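Local coordinates for protein peptidase M28 (Shewanella amazonensis SB2B, PDB 3IIB) that is a dizinc metallopeptidase of family M28 that probably acts as a carboxypeptidase or dipeptidase, at residues A[249-255]-A[323-329]. Sequence-based numbering, arbitrary orientation.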
ATOM      1  N   ASP A 249      -9.620 -36.160 -29.917  1.00 10.25           N
ATOM      2  CA  ASP A 249     -10.127 -36.816 -28.682  1.00 12.95           C
ATOM      3  C   ASP A 249      -9.183 -36.667 -27.483  1.00 11.20           C
ATOM      4  O   ASP A 249      -9.555 -36.954 -26.344  1.00 11.99           O
ATOM      5  CB  ASP A 249     -10.417 -38.322 -28.918  1.00 13.92           C
ATOM      6  CG  ASP A 249      -9.210 -39.102 -29.373  1.00 18.90           C
ATOM      7  OD1 ASP A 249      -8.414 -38.584 -30.177  1.00 14.62           O
ATOM      8  OD2 ASP A 249      -9.061 -40.284 -28.962  1.00 24.46           O
ATOM      9  N   GLU A 250      -7.965 -36.232 -27.741  1.00  7.29           N
ATOM     10  CA  GLU A 250      -7.005 -35.986 -26.692  1.00  6.27           C
ATOM     11  C   GLU A 250      -6.964 -34.492 -26.371  1.00  5.83           C
ATOM     12  O   GLU A 250      -7.132 -33.663 -27.251  1.00  7.19           O
ATOM     13  CB  GLU A 250      -5.625 -36.438 -27.121  1.00  5.34           C
ATOM     14  CG  GLU A 250      -5.577 -37.897 -27.461  1.00 11.69           C
ATOM     15  CD  GLU A 250      -4.196 -38.394 -27.809  1.00 16.85           C
ATOM     16  OE1 GLU A 250      -3.213 -37.986 -27.158  1.00 13.73           O
ATOM     17  OE2 GLU A 250      -4.116 -39.228 -28.746  1.00 20.56           O
ATOM     18  N   ILE A 251      -6.772 -34.193 -25.091  1.00  6.11           N
ATOM     19  CA  ILE A 251      -6.905 -32.843 -24.567  0.50  5.51           C
ATOM     20  C   ILE A 251      -5.610 -32.350 -23.935  1.00  6.11           C
ATOM     21  O   ILE A 251      -5.020 -33.038 -23.108  1.00  4.92           O
ATOM     22  CB  ILE A 251      -7.984 -32.790 -23.481  0.50  6.51           C
ATOM     23  CG1 ILE A 251      -9.356 -33.113 -24.080  0.50  7.37           C
ATOM     24  CG2 ILE A 251      -8.000 -31.425 -22.811  0.50  5.05           C
ATOM     25  CD1 ILE A 251     -10.182 -33.965 -23.167  0.50  5.89           C
ATOM     26  N   VAL A 252      -5.186 -31.164 -24.335  1.00  4.36           N
ATOM     27  CA  VAL A 252      -4.162 -30.405 -23.623  1.00  2.81           C
ATOM     28  C   VAL A 252      -4.938 -29.342 -22.865  1.00  4.00           C
ATOM     29  O   VAL A 252      -5.643 -28.503 -23.469  1.00  5.76           O
ATOM     30  CB  VAL A 252      -3.182 -29.751 -24.581  1.00  3.65           C
ATOM     31  CG1 VAL A 252      -2.261 -28.759 -23.835  1.00  5.31           C
ATOM     32  CG2 VAL A 252      -2.390 -30.859 -25.343  1.00  5.39           C
ATOM     33  N   LEU A 253      -4.852 -29.371 -21.547  1.00  5.60           N
ATOM     34  CA  LEU A 253      -5.605 -28.469 -20.691  1.00  4.87           C
ATOM     35  C   LEU A 253      -4.677 -27.372 -20.176  1.00  5.23           C
ATOM     36  O   LEU A 253      -3.648 -27.660 -19.551  1.00  5.91           O
ATOM     37  CB  LEU A 253      -6.183 -29.255 -19.514  1.00  3.94           C
ATOM     38  CG  LEU A 253      -7.217 -28.605 -18.585  1.00  5.55           C
ATOM     39  CD1 LEU A 253      -7.870 -29.655 -17.700  1.00  7.22           C
ATOM     40  CD2 LEU A 253      -6.621 -27.528 -17.733  1.00  6.88           C
ATOM     41  N   ILE A 254      -5.051 -26.127 -20.412  1.00  4.99           N
ATOM     42  CA  ILE A 254      -4.324 -25.006 -19.829  1.00  4.13           C
ATOM     43  C   ILE A 254      -5.355 -24.187 -19.062  1.00  5.53           C
ATOM     44  O   ILE A 254      -6.447 -23.858 -19.568  1.00  5.09           O
ATOM     45  CB  ILE A 254      -3.525 -24.185 -20.898  1.00  5.89           C
ATOM     46  CG1 ILE A 254      -4.450 -23.652 -22.004  1.00  6.70           C
ATOM     47  CG2 ILE A 254      -2.264 -25.017 -21.458  1.00  4.54           C
ATOM     48  CD1 ILE A 254      -3.690 -22.731 -23.023  1.00  7.32           C
ATOM     49  N   GLY A 255      -5.036 -23.947 -17.804  1.00  4.16           N
ATOM     50  CA  GLY A 255      -6.025 -23.407 -16.888  1.00  6.67           C
ATOM     51  C   GLY A 255      -5.598 -22.187 -16.101  1.00  4.70           C
ATOM     52  O   GLY A 255      -4.418 -21.800 -16.049  1.00  4.41           O
ATOM     53  N   LYS A 323      -7.768 -39.564 -21.585  1.00  7.73           N
ATOM     54  CA  LYS A 323      -7.475 -38.814 -22.806  0.50  6.84           C
ATOM     55  C   LYS A 323      -6.915 -37.396 -22.580  1.00  4.96           C
ATOM     56  O   LYS A 323      -6.687 -36.671 -23.534  1.00  6.43           O
ATOM     57  CB  LYS A 323      -8.727 -38.764 -23.685  0.50  8.17           C
ATOM     58  CG  LYS A 323      -9.026 -40.087 -24.411  0.50  9.17           C
ATOM     59  CD  LYS A 323      -8.023 -40.337 -25.535  0.50 16.71           C
ATOM     60  CE  LYS A 323      -8.353 -41.599 -26.321  0.50 21.46           C
ATOM     61  NZ  LYS A 323      -7.483 -41.763 -27.521  0.50 14.90           N
ATOM     62  N   HIS A 324      -6.715 -36.982 -21.327  1.00  5.13           N
ATOM     63  CA  HIS A 324      -6.020 -35.732 -21.014  1.00  3.87           C
ATOM     64  C   HIS A 324      -4.539 -35.972 -21.194  1.00  5.08           C
ATOM     65  O   HIS A 324      -3.944 -36.771 -20.482  1.00  7.97           O
ATOM     66  CB  HIS A 324      -6.305 -35.250 -19.600  1.00  3.78           C
ATOM     67  CG  HIS A 324      -7.614 -34.563 -19.474  1.00  3.72           C
ATOM     68  ND1 HIS A 324      -8.801 -35.171 -19.831  1.00  5.34           N
ATOM     69  CD2 HIS A 324      -7.930 -33.301 -19.098  1.00  7.40           C
ATOM     70  CE1 HIS A 324      -9.791 -34.321 -19.644  1.00  9.27           C
ATOM     71  NE2 HIS A 324      -9.292 -33.173 -19.217  1.00 10.70           N
ATOM     72  N   TYR A 325      -3.957 -35.365 -22.201  1.00  2.71           N
ATOM     73  CA  TYR A 325      -2.556 -35.604 -22.504  1.00  2.11           C
ATOM     74  C   TYR A 325      -1.665 -34.998 -21.406  1.00  5.12           C
ATOM     75  O   TYR A 325      -0.775 -35.662 -20.878  1.00  4.14           O
ATOM     76  CB  TYR A 325      -2.251 -35.022 -23.876  1.00  5.51           C
ATOM     77  CG  TYR A 325      -0.831 -35.260 -24.341  1.00  5.05           C
ATOM     78  CD1 TYR A 325      -0.351 -36.551 -24.577  1.00  5.04           C
ATOM     79  CD2 TYR A 325       0.010 -34.192 -24.586  1.00  2.89           C
ATOM     80  CE1 TYR A 325       0.966 -36.749 -25.016  1.00  6.62           C
ATOM     81  CE2 TYR A 325       1.341 -34.396 -24.999  1.00  2.97           C
ATOM     82  CZ  TYR A 325       1.773 -35.653 -25.235  1.00  2.00           C
ATOM     83  OH  TYR A 325       3.084 -35.803 -25.635  1.00  4.73           O
ATOM     84  N   ILE A 326      -1.911 -33.727 -21.086  1.00  3.83           N
ATOM     85  CA  ILE A 326      -1.170 -33.005 -20.060  1.00  4.89           C
ATOM     86  C   ILE A 326      -2.015 -31.850 -19.630  1.00  4.28           C
ATOM     87  O   ILE A 326      -2.829 -31.344 -20.418  1.00  5.09           O
ATOM     88  CB  ILE A 326       0.201 -32.536 -20.570  1.00  5.14           C
ATOM     89  CG1 ILE A 326       1.087 -32.068 -19.401  1.00  4.61           C
ATOM     90  CG2 ILE A 326       0.037 -31.427 -21.613  1.00  4.78           C
ATOM     91  CD1 ILE A 326       2.614 -32.179 -19.696  1.00  3.05           C
ATOM     92  N   ALA A 327      -1.845 -31.441 -18.382  1.00  3.09           N
ATOM     93  CA  ALA A 327      -2.532 -30.287 -17.826  1.00  3.81           C
ATOM     94  C   ALA A 327      -1.555 -29.327 -17.144  1.00  5.29           C
ATOM     95  O   ALA A 327      -0.593 -29.786 -16.559  1.00  3.82           O
ATOM     96  CB  ALA A 327      -3.576 -30.749 -16.787  1.00  2.59           C
ATOM     97  N   ALA A 328      -1.829 -28.014 -17.202  1.00  4.45           N
ATOM     98  CA  ALA A 328      -1.015 -26.974 -16.542  1.00  3.36           C
ATOM     99  C   ALA A 328      -1.893 -25.797 -16.203  1.00  5.02           C
ATOM    100  O   ALA A 328      -2.924 -25.585 -16.850  1.00  4.89           O
ATOM    101  CB  ALA A 328       0.181 -26.504 -17.402  1.00  2.00           C
ATOM    102  N   GLU A 329      -1.511 -25.069 -15.166  1.00  5.51           N
ATOM    103  CA  GLU A 329      -2.277 -23.909 -14.706  1.00  5.05           C
ATOM    104  C   GLU A 329      -1.370 -22.731 -14.370  1.00  5.80           C
ATOM    105  O   GLU A 329      -0.352 -22.902 -13.698  1.00  7.03           O
ATOM    106  CB  GLU A 329      -3.108 -24.243 -13.490  1.00  5.47           C
ATOM    107  CG  GLU A 329      -3.821 -23.028 -12.939  1.00  8.41           C
ATOM    108  CD  GLU A 329      -4.815 -23.326 -11.819  1.00  5.66           C
ATOM    109  OE1 GLU A 329      -4.425 -24.041 -10.876  1.00  6.47           O
ATOM    110  OE2 GLU A 329      -5.987 -22.836 -11.898  1.00  6.81           O
TER
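L253 grips its parallel neighbour from both backbone atoms: its N donates to I326 O (3.0 Å), nearly straight at 173°, and its O accepts from A328 N. Further along, G255 N bonds to A328 O (2.8 Å), while at the other end I251 N donates to K323 O, and I251 O accepts from Y325 N (2.7 Å). Between I251/H324 and L253/A327, strand 251-255 holds V252 where strand 324-329 has both Y325 and I326, a beta bulge at which Y325 has a helical backbone.

On one face, the flat H324 ring suits packing against branched aliphatics. Its CG stands beside the backbone N (chi1 -80°), which carries the ring alongside I251; in the conformer described, I251 CB sits over the ring face, 4.3 Å from its centroid, a CH-pi contact. L253 CD1 meets the ring edge at H324 CD2 (3.9 Å). With an alanine in place of H324, this aliphatic pair would probably lose its cover, and the Y313 hydroxyl and E320 carbonyl their imidazole partner. Small A327 meets L253 CB with its own CB.

These are neighbouring parallel strands of the M28 alpha/beta sheet, running toward the zinc site, where E329 lies close to the zinc ligands H257 and D331. On the opposite face, V252 CG1 touches I326 CG2 (4.2 Å), beneath helix 413-432.

Charges gather at the exposed end. In one of its two conformers K323 NZ makes a salt bridge to D249 OD2 (2.6 Å), approaching on the carboxylate's syn side; E250 instead bridges to R293.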